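Local coordinates for protein putative fimbrium subunit Fim1C (Bacteroides uniformis, PDB 4K4K) that probably forms part of the fimbrium tip, on surface filaments that mediate cell adhesion and biofilm formation, at residues 31-34 against 35-38; 107-110 against 111-114; 154-157 against 158-161; 175-178 against 179-182; 230-233 against 234-238. All coordinates share one frame; numbering follows the deposited sequence.

Contact 1 of 5, residues 31-34 against 35-38; sequences TWEA and GDAI
The carboxylate of Asp36 meets the indole of Trp32 at the ring edge. Trp32 CE3 lies 3.5 Å from Asp36 OD2, which sits close to the ring plane. The two planes are nearly perpendicular, 82° apart. Ile38 CG2 approaches Trp32 CZ3 at 4.3 Å. Phe67 and Phe137 make edge-to-face contacts with the same indole, and its NE1 is bonded to Ser19 OG. Glu33 to Asp36 form a type II beta turn, which leads into strand 37-44. Asp36 N closes it on Glu33 O at 3.0 Å. Gly35 has a positive phi, where a CB would jam against Ala34 O. The Asp36 side chain turns back across it. Asp36 OD2 accepts Glu33 N at 3.1 Å, from well above the carboxylate plane. A water gives one proton to Asp36 OD2 at 2.7 Å and the other to Glu33 OE2 at 3.3 Å. Glu33 CG rests on Asp36 OD1 at 3.5 Å, and Asp36 OD1 also makes a weak bond to Tyr90 OH. Replacing Asp36 with alanine would probably leave Glu33 N without its acceptor and the water with a single carboxylate. Glu33 OE2 and Asp36 OD1 are 4.8 Å apart. If both are ionised, the like charges stay apart, and the shared water probably eases their proximity. The donors to Asp36 OD2 would favour its ionised form, while the nearby Glu33 carboxylate would probably work against it.

Contact 2 of 5, residues 107-110 against 111-114; sequences SVQT and PQKD
Pro111 follows Thr110 through a cis peptide bond, which brings Thr110 CA and Pro111 CA to 3.0 Å and turns the chain sharply. Thr110 CG2 packs beside Pro111 N. The carbonyl of Pro111 has two partners. It accepts Asp114 N, and it accepts a water at 2.7 Å from Pro111 O. That water also donates to Val108 O, so it bridges the two sides of the bend.

Gln112 carries the main side-chain contact. Its chain is bent at chi2 (-88°), which folds the amide back over the turn. Gln112 NE2 donates to Gln109 O at 2.9 Å in an almost straight bond of 173°. It also donates to Gln109 OE1 at 3.0 Å, less straight at 142° and from above the carbonyl plane. Both acceptors lie close to the amide plane of Gln112. One nitrogen thus holds the backbone and the side chain of Gln109 together. The other end of each amide looks elsewhere: Gln112 OE1 accepts Lys143 NZ, and Gln109 NE2 donates to Val106 O and Ile206 O. With bonds at both ends, neither amide is likely to turn readily.

Lys113 and Asp114 form a salt bridge of 3.2 Å between Lys113 NZ and Asp114 OD1, met on the syn side.

The whole bend lies in the connection from strand 101-105 to strand 118-126. Gln112 rests on Glu204 and Ile206 of strand 202-207, and Gln109 on Ile194 of strand 192-199.

Contact 3 of 5, residues 154-157 against 158-161; sequences SLTD and ADLA
Leu155 reaches Leu160 through its methyl end, with CD1 of Leu155 4.1 Å from CD2 of Leu160. The two side chains cross at about a right angle. Leu155 precedes, and Leu160 ends, a short 3-10 turn between strands 132-150 and 164-177. Ile255 lies against both leucines, and so does Ala150, so the leucine side packs on strands 132-150 and 247-256.

The polar side is run by Asp159. Its side chain bends back toward the start of the turn, with CG beside its backbone N (chi1 -60°). Thr156 N donates to Asp159 OD2 at 2.8 Å, on the anti side and 32° out of the carboxylate plane. Thr156 OG1 adds a weak bond to the same oxygen. In return Asp159 N makes a weak bond to Thr156 O, tying the two both ways. Leu160 N donates to Asp157 O at 3.0 Å, from above the carbonyl plane, and Ala161 N to Ala158 O. These are the i to i+3 bonds of a 3-10 turn. Asp157 OD1 instead accepts Ala150 N of the strand before.

A water completes the cluster, 2.7 Å from Asp159 OD2 and 3.1 Å from Ser154 O, donating to both.

Contact 4 of 5, residues 175-178 against 179-182; sequences TYNV and VTGG
Asn177 OD1 accepts two backbone N-H groups from the residues that follow it. Val179 N lies 3.0 Å from Asn177 OD1 and in the carbonyl plane, though its bond is bent to 137°. Thr180 N is 2.9 Å from Asn177 OD1 in a nearly straight bond, but comes from above that plane. CG of Asn177 stands opposite its own N (chi1 -174°), which sends the amide forward over the turn. The backbone adds a third grip, Gly181 N to Asn177 O at 3.0 Å. Two oxygens of one residue therefore hold three N-H groups in place. A water spans the same bend, accepting from Asn177 N and donating to Gly181 O. Asn177 ND2 points elsewhere and makes a weak bond to Gly99 O. A leucine at Asn177 would probably leave Val179 N and Thr180 N without their shared acceptor, and the turn would be freer to change shape.

Packing surrounds these bonds. The far end of the Tyr176 ring touches the glycine pair: Tyr176 OH is 3.4 Å from Gly181 CA, and Tyr176 CE1 is 3.3 Å from Gly182 O, which lies at the ring edge. Gly182 O also accepts Lys140 NZ. Both glycines have positive phi, which favours a residue without a side chain. Val178 and Val179 lean on Tyr41 of strand 37-44.

The side-chain bond to Val179 N makes an Asx turn. With the main-chain bond to Gly181 N it forms an Asx motif, here turning the chain as it leaves strand 164-177.

Contact 5 of 5, residues 230-233 against 234-238; sequences FHWD and VNSAA
Trp232 has CG trans to its backbone N (chi1 173°), which carries the indole forward along the chain to Val234 and Ala237. Ser236 has OG between its N and its carbonyl carbon (chi1 76°), turned back to Asp233. The six-membered part of the indole does most of the touching. Trp232 CH2 lies 3.5 Å from Ala237 CB, which sits at the ring edge. Val234 N lies over one face, offset toward the rim, and Val234 CG2 is 4.1 Å from Trp232 CZ3.

Asp233 O is gripped twice by Ser236. The hydroxyl donates to it, Ser236 OG to Asp233 O at 2.7 Å in the carbonyl plane. The backbone N-H donates as well, Ser236 N to Asp233 O at 3.0 Å, but from above that plane. This double hold closes a 3-10 turn, which Ala237 N continues by bonding to Val234 O. Ser236 OG is also near the indole nitrogen, but the angle is too poor for a bond.

The turn ends strand 228-233, which pairs antiparallel with strand 217-222. Trp232 packs on Leu218 of that partner, on Val260 and Val262 of strand 259-268, and against the ring of Tyr251 in strand 247-256.

In the fold
The five contacts, turns of an all-beta fimbrillin-like chain of the Mfa-like family, follow one another along the chain, and none nests in or crosses another. Contact 1 turns the chain into strand 37-44. Contact 2 bends the connection from strand 101-105 to strand 118-126. Contact 3 lies between strands 132-150 and 164-177, and contact 4 marks the exit from the latter. Contact 5 ends strand 228-233. Contacts 1 and 2 touch directly, where Glu33 OE2 packs on Lys113 CD at 3.5 Å. Contacts 3 and 5 come within about 5 Å between nearest atoms without touching. Contacts 3 and 4 lie near either end of strand 164-177, their centres about 45 Å apart.

Contact 1 of 5, residues 31-34 against 35-38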
# COMPACT_ATOMS: atom_id res chain seq x y z
N THR A 31 -12.56 -4.98 1.37
CA THR A 31 -11.40 -4.16 1.76
C THR A 31 -10.27 -5.05 2.34
O THR A 31 -9.14 -5.00 1.85
CB THR A 31 -11.80 -3.03 2.72
OG1 THR A 31 -12.36 -3.59 3.90
CG2 THR A 31 -12.78 -2.04 2.10
N TRP A 32 -10.59 -5.87 3.37
CA TRP A 32 -9.63 -6.78 4.01
C TRP A 32 -9.89 -8.21 3.56
O TRP A 32 -10.93 -8.48 2.95
CB TRP A 32 -9.75 -6.72 5.55
CG TRP A 32 -9.65 -5.35 6.14
CD1 TRP A 32 -10.67 -4.53 6.50
CD2 TRP A 32 -8.44 -4.64 6.44
NE1 TRP A 32 -10.18 -3.34 6.98
CE2 TRP A 32 -8.81 -3.38 6.97
CE3 TRP A 32 -7.07 -4.94 6.30
CZ2 TRP A 32 -7.86 -2.43 7.37
CZ3 TRP A 32 -6.13 -4.00 6.71
CH2 TRP A 32 -6.53 -2.76 7.24
N GLU A 33 -8.99 -9.13 3.90
CA GLU A 33 -9.18 -10.56 3.65
C GLU A 33 -8.87 -11.30 4.93
O GLU A 33 -7.98 -10.88 5.68
CB GLU A 33 -8.39 -11.09 2.45
CG GLU A 33 -6.92 -10.74 2.36
CD GLU A 33 -6.35 -11.04 0.99
OE1 GLU A 33 -6.10 -12.24 0.70
OE2 GLU A 33 -6.20 -10.10 0.18
N ALA A 34 -9.64 -12.38 5.22
CA ALA A 34 -9.48 -13.20 6.43
C ALA A 34 -8.00 -13.51 6.67
O ALA A 34 -7.29 -13.89 5.74
CB ALA A 34 -10.29 -14.48 6.31
N GLY A 35 -7.56 -13.24 7.89
CA GLY A 35 -6.18 -13.45 8.31
C GLY A 35 -5.29 -12.22 8.26
O GLY A 35 -4.18 -12.27 8.81
N ASP A 36 -5.73 -11.12 7.58
CA ASP A 36 -4.97 -9.86 7.47
C ASP A 36 -4.62 -9.37 8.87
O ASP A 36 -5.49 -9.38 9.75
CB ASP A 36 -5.75 -8.77 6.72
CG ASP A 36 -5.53 -8.69 5.20
OD1 ASP A 36 -4.63 -9.39 4.69
OD2 ASP A 36 -6.23 -7.88 4.54
N ALA A 37 -3.36 -9.00 9.08
CA ALA A 37 -2.89 -8.62 10.41
C ALA A 37 -2.29 -7.21 10.43
O ALA A 37 -1.66 -6.76 9.46
CB ALA A 37 -1.86 -9.64 10.90
N ILE A 38 -2.56 -6.50 11.53
CA ILE A 38 -2.03 -5.15 11.76
C ILE A 38 -1.24 -5.16 13.07
O ILE A 38 -1.46 -6.04 13.91
CB ILE A 38 -3.16 -4.07 11.79
CG1 ILE A 38 -4.16 -4.32 12.96
CG2 ILE A 38 -3.91 -4.07 10.43
CD1 ILE A 38 -5.15 -3.17 13.21
O HOH W 1 -6.02 -7.30 1.90

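Contact 2 of 5, residues 107-110 against 111-114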
# COMPACT_ATOMS: atom_id res chain seq x y z
N SER A 107 10.91 -4.45 -4.74
CA SER A 107 11.55 -5.24 -5.82
C SER A 107 10.70 -6.44 -6.20
O SER A 107 10.74 -6.88 -7.35
CB SER A 107 12.94 -5.73 -5.39
OG SER A 107 13.81 -4.66 -5.06
N VAL A 108 9.97 -7.01 -5.21
CA VAL A 108 9.11 -8.18 -5.42
C VAL A 108 7.67 -7.68 -5.34
O VAL A 108 7.21 -7.27 -4.27
CB VAL A 108 9.40 -9.37 -4.45
CG1 VAL A 108 8.42 -10.52 -4.70
CG2 VAL A 108 10.84 -9.86 -4.60
N GLN A 109 6.99 -7.68 -6.48
CA GLN A 109 5.63 -7.12 -6.62
C GLN A 109 4.48 -8.05 -6.23
O GLN A 109 3.41 -7.57 -5.88
CB GLN A 109 5.39 -6.69 -8.06
CG GLN A 109 6.21 -5.47 -8.45
CD GLN A 109 5.64 -4.22 -7.80
OE1 GLN A 109 4.46 -3.91 -7.98
NE2 GLN A 109 6.43 -3.52 -7.01
N THR A 110 4.67 -9.37 -6.38
CA THR A 110 3.61 -10.34 -6.12
C THR A 110 3.86 -11.12 -4.81
O THR A 110 4.95 -11.69 -4.65
CB THR A 110 3.49 -11.28 -7.35
OG1 THR A 110 3.25 -10.47 -8.52
CG2 THR A 110 2.35 -12.28 -7.21
N PRO A 111 2.87 -11.23 -3.90
CA PRO A 111 1.53 -10.59 -3.94
C PRO A 111 1.59 -9.11 -3.55
O PRO A 111 2.38 -8.73 -2.68
CB PRO A 111 0.73 -11.40 -2.91
CG PRO A 111 1.74 -11.93 -1.94
CD PRO A 111 3.07 -12.00 -2.65
N GLN A 112 0.78 -8.29 -4.22
CA GLN A 112 0.70 -6.85 -3.97
C GLN A 112 0.39 -6.52 -2.50
O GLN A 112 0.97 -5.57 -1.97
CB GLN A 112 -0.37 -6.20 -4.85
CG GLN A 112 -0.08 -6.26 -6.36
CD GLN A 112 0.74 -5.06 -6.81
OE1 GLN A 112 0.20 -4.01 -7.15
NE2 GLN A 112 2.05 -5.19 -6.77
N LYS A 113 -0.52 -7.29 -1.85
CA LYS A 113 -0.92 -7.02 -0.46
C LYS A 113 0.26 -7.09 0.53
O LYS A 113 0.21 -6.42 1.56
CB LYS A 113 -2.06 -7.97 -0.00
CG LYS A 113 -1.66 -9.43 0.22
CD LYS A 113 -2.78 -10.21 0.89
CE LYS A 113 -2.37 -11.61 1.30
NZ LYS A 113 -1.54 -11.61 2.53
N ASP A 114 1.33 -7.86 0.22
CA ASP A 114 2.47 -8.02 1.13
C ASP A 114 3.41 -6.81 1.10
O ASP A 114 4.25 -6.70 2.00
CB ASP A 114 3.25 -9.30 0.80
CG ASP A 114 2.49 -10.56 1.24
OD1 ASP A 114 1.40 -10.42 1.84
OD2 ASP A 114 3.00 -11.67 0.99
O HOH W 2 5.09 -8.78 -2.82

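Contact 3 of 5, residues 154-157 against 158-161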
# COMPACT_ATOMS: atom_id res chain seq x y z
N SER A 154 -4.78 -1.34 -36.74
CA SER A 154 -3.52 -1.99 -37.07
C SER A 154 -3.36 -3.27 -36.24
O SER A 154 -2.74 -4.24 -36.68
CB SER A 154 -2.35 -1.04 -36.82
OG SER A 154 -2.14 -0.73 -35.45
N LEU A 155 -3.96 -3.28 -35.04
CA LEU A 155 -3.91 -4.37 -34.09
C LEU A 155 -5.28 -4.61 -33.46
O LEU A 155 -6.12 -3.71 -33.41
CB LEU A 155 -2.89 -4.06 -32.96
CG LEU A 155 -1.41 -3.83 -33.35
CD1 LEU A 155 -0.62 -3.30 -32.17
CD2 LEU A 155 -0.76 -5.11 -33.85
N THR A 156 -5.45 -5.83 -32.91
CA THR A 156 -6.66 -6.24 -32.19
C THR A 156 -6.23 -6.64 -30.79
O THR A 156 -5.04 -6.89 -30.55
CB THR A 156 -7.41 -7.37 -32.92
OG1 THR A 156 -6.73 -8.61 -32.70
CG2 THR A 156 -7.58 -7.12 -34.41
N ASP A 157 -7.17 -6.66 -29.85
CA ASP A 157 -6.84 -7.04 -28.47
C ASP A 157 -6.16 -8.42 -28.42
O ASP A 157 -5.23 -8.60 -27.63
CB ASP A 157 -8.09 -7.00 -27.58
CG ASP A 157 -8.45 -5.61 -27.08
OD1 ASP A 157 -7.79 -4.63 -27.50
OD2 ASP A 157 -9.39 -5.51 -26.27
N ALA A 158 -6.58 -9.34 -29.30
CA ALA A 158 -6.01 -10.69 -29.44
C ALA A 158 -4.51 -10.63 -29.76
O ALA A 158 -3.75 -11.42 -29.21
CB ALA A 158 -6.74 -11.46 -30.54
N ASP A 159 -4.08 -9.68 -30.61
CA ASP A 159 -2.67 -9.51 -30.96
C ASP A 159 -1.81 -9.12 -29.76
O ASP A 159 -0.59 -9.29 -29.82
CB ASP A 159 -2.50 -8.45 -32.05
CG ASP A 159 -3.21 -8.76 -33.34
OD1 ASP A 159 -3.16 -9.94 -33.79
OD2 ASP A 159 -3.78 -7.83 -33.94
N LEU A 160 -2.42 -8.55 -28.70
CA LEU A 160 -1.71 -8.10 -27.50
C LEU A 160 -1.71 -9.15 -26.39
O LEU A 160 -1.23 -8.87 -25.29
CB LEU A 160 -2.31 -6.78 -26.97
CG LEU A 160 -2.43 -5.64 -28.00
CD1 LEU A 160 -3.07 -4.43 -27.38
CD2 LEU A 160 -1.07 -5.29 -28.59
N ALA A 161 -2.20 -10.38 -26.69
CA ALA A 161 -2.19 -11.45 -25.70
C ALA A 161 -0.75 -11.74 -25.28
O ALA A 161 0.14 -11.89 -26.14
CB ALA A 161 -2.83 -12.71 -26.28
O HOH W 3 -3.04 -7.28 -36.47

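Contact 4 of 5, residues 175-178 against 179-182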
# COMPACT_ATOMS: atom_id res chain seq x y z
N THR A 175 11.81 3.54 4.15
CA THR A 175 11.55 3.31 5.57
C THR A 175 10.33 4.07 5.99
O THR A 175 9.95 5.07 5.37
CB THR A 175 12.76 3.70 6.46
OG1 THR A 175 12.98 5.12 6.37
CG2 THR A 175 14.06 2.93 6.09
N TYR A 176 9.74 3.64 7.08
CA TYR A 176 8.56 4.26 7.66
C TYR A 176 8.55 3.97 9.13
O TYR A 176 8.63 2.81 9.53
CB TYR A 176 7.30 3.70 6.98
CG TYR A 176 6.00 4.11 7.62
CD1 TYR A 176 5.53 5.42 7.50
CD2 TYR A 176 5.21 3.19 8.30
CE1 TYR A 176 4.33 5.82 8.10
CE2 TYR A 176 4.01 3.57 8.91
CZ TYR A 176 3.58 4.89 8.81
OH TYR A 176 2.40 5.26 9.39
N ASN A 177 8.46 5.02 9.95
CA ASN A 177 8.37 4.81 11.39
C ASN A 177 6.87 4.61 11.72
O ASN A 177 6.06 5.52 11.53
CB ASN A 177 9.01 5.95 12.18
CG ASN A 177 9.02 5.66 13.66
OD1 ASN A 177 7.99 5.42 14.28
ND2 ASN A 177 10.22 5.55 14.23
N VAL A 178 6.51 3.41 12.19
CA VAL A 178 5.09 3.05 12.40
C VAL A 178 4.44 3.81 13.58
O VAL A 178 3.21 3.91 13.64
CB VAL A 178 4.89 1.51 12.54
CG1 VAL A 178 5.50 0.76 11.34
CG2 VAL A 178 5.47 0.98 13.87
N VAL A 179 5.25 4.33 14.51
CA VAL A 179 4.75 5.08 15.65
C VAL A 179 4.62 6.56 15.26
O VAL A 179 3.59 7.17 15.58
CB VAL A 179 5.65 4.87 16.90
CG1 VAL A 179 5.30 5.85 18.03
CG2 VAL A 179 5.54 3.43 17.39
N THR A 180 5.64 7.12 14.57
CA THR A 180 5.64 8.53 14.11
C THR A 180 4.56 8.80 13.08
O THR A 180 3.98 9.89 13.06
CB THR A 180 7.00 8.88 13.43
OG1 THR A 180 8.05 8.53 14.29
CG2 THR A 180 7.13 10.36 13.07
N GLY A 181 4.38 7.86 12.17
CA GLY A 181 3.43 8.03 11.08
C GLY A 181 4.01 8.98 10.05
O GLY A 181 5.24 9.13 9.94
N GLY A 182 3.15 9.68 9.33
CA GLY A 182 3.62 10.59 8.31
C GLY A 182 4.05 9.81 7.07
O GLY A 182 3.52 8.73 6.81
O HOH W 4 7.60 7.70 9.13

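Contact 5 of 5, residues 230-233 against 234-238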
# COMPACT_ATOMS: atom_id res chain seq x y z
N PHE A 230 7.62 -1.43 -26.96
CA PHE A 230 7.18 -0.04 -27.03
C PHE A 230 7.53 0.62 -25.72
O PHE A 230 7.35 -0.01 -24.67
CB PHE A 230 5.67 0.05 -27.26
CG PHE A 230 5.16 -0.53 -28.54
CD1 PHE A 230 5.05 0.26 -29.68
CD2 PHE A 230 4.72 -1.85 -28.61
CE1 PHE A 230 4.58 -0.28 -30.87
CE2 PHE A 230 4.24 -2.38 -29.80
CZ PHE A 230 4.16 -1.58 -30.92
N HIS A 231 8.04 1.86 -25.76
CA HIS A 231 8.43 2.63 -24.57
C HIS A 231 7.62 3.91 -24.49
O HIS A 231 7.39 4.55 -25.52
CB HIS A 231 9.93 2.93 -24.57
CG HIS A 231 10.79 1.73 -24.88
ND1 HIS A 231 11.19 0.86 -23.89
CD2 HIS A 231 11.24 1.28 -26.08
CE1 HIS A 231 11.90 -0.08 -24.50
NE2 HIS A 231 11.94 0.12 -25.82
N TRP A 232 7.18 4.28 -23.29
CA TRP A 232 6.40 5.50 -23.10
C TRP A 232 6.89 6.22 -21.85
O TRP A 232 7.03 5.58 -20.80
CB TRP A 232 4.90 5.19 -23.04
CG TRP A 232 4.06 6.39 -22.69
CD1 TRP A 232 3.66 7.39 -23.53
CD2 TRP A 232 3.56 6.72 -21.40
NE1 TRP A 232 2.93 8.33 -22.83
CE2 TRP A 232 2.86 7.94 -21.52
CE3 TRP A 232 3.63 6.10 -20.13
CZ2 TRP A 232 2.22 8.55 -20.43
CZ3 TRP A 232 2.99 6.69 -19.06
CH2 TRP A 232 2.29 7.90 -19.21
N ASP A 233 7.18 7.53 -21.97
CA ASP A 233 7.69 8.31 -20.84
C ASP A 233 6.58 8.69 -19.87
O ASP A 233 5.64 9.42 -20.22
CB ASP A 233 8.47 9.55 -21.32
CG ASP A 233 9.98 9.32 -21.47
OD1 ASP A 233 10.56 8.61 -20.60
OD2 ASP A 233 10.58 9.87 -22.42
N VAL A 234 6.69 8.19 -18.62
CA VAL A 234 5.72 8.43 -17.55
C VAL A 234 5.52 9.94 -17.33
O VAL A 234 4.38 10.37 -17.16
CB VAL A 234 6.11 7.70 -16.24
CG1 VAL A 234 5.16 8.06 -15.08
CG2 VAL A 234 6.14 6.19 -16.46
N ASN A 235 6.60 10.73 -17.41
CA ASN A 235 6.55 12.18 -17.19
C ASN A 235 5.79 12.94 -18.31
O ASN A 235 5.39 14.09 -18.10
CB ASN A 235 7.98 12.73 -17.03
CG ASN A 235 8.04 14.10 -16.41
OD1 ASN A 235 7.82 14.29 -15.20
ND2 ASN A 235 8.31 15.10 -17.23
N SER A 236 5.51 12.29 -19.45
CA SER A 236 4.76 12.95 -20.53
C SER A 236 3.24 12.99 -20.21
O SER A 236 2.52 13.77 -20.84
CB SER A 236 5.02 12.28 -21.87
OG SER A 236 4.33 11.04 -22.00
N ALA A 237 2.77 12.20 -19.20
CA ALA A 237 1.36 12.21 -18.82
C ALA A 237 1.05 13.46 -18.00
O ALA A 237 1.88 13.90 -17.20
CB ALA A 237 1.00 10.97 -18.03
N ALA A 238 -0.16 14.01 -18.20
CA ALA A 238 -0.62 15.21 -17.50
C ALA A 238 -0.77 14.96 -16.01
O ALA A 238 -0.39 15.82 -15.21
CB ALA A 238 -1.94 15.68 -18.08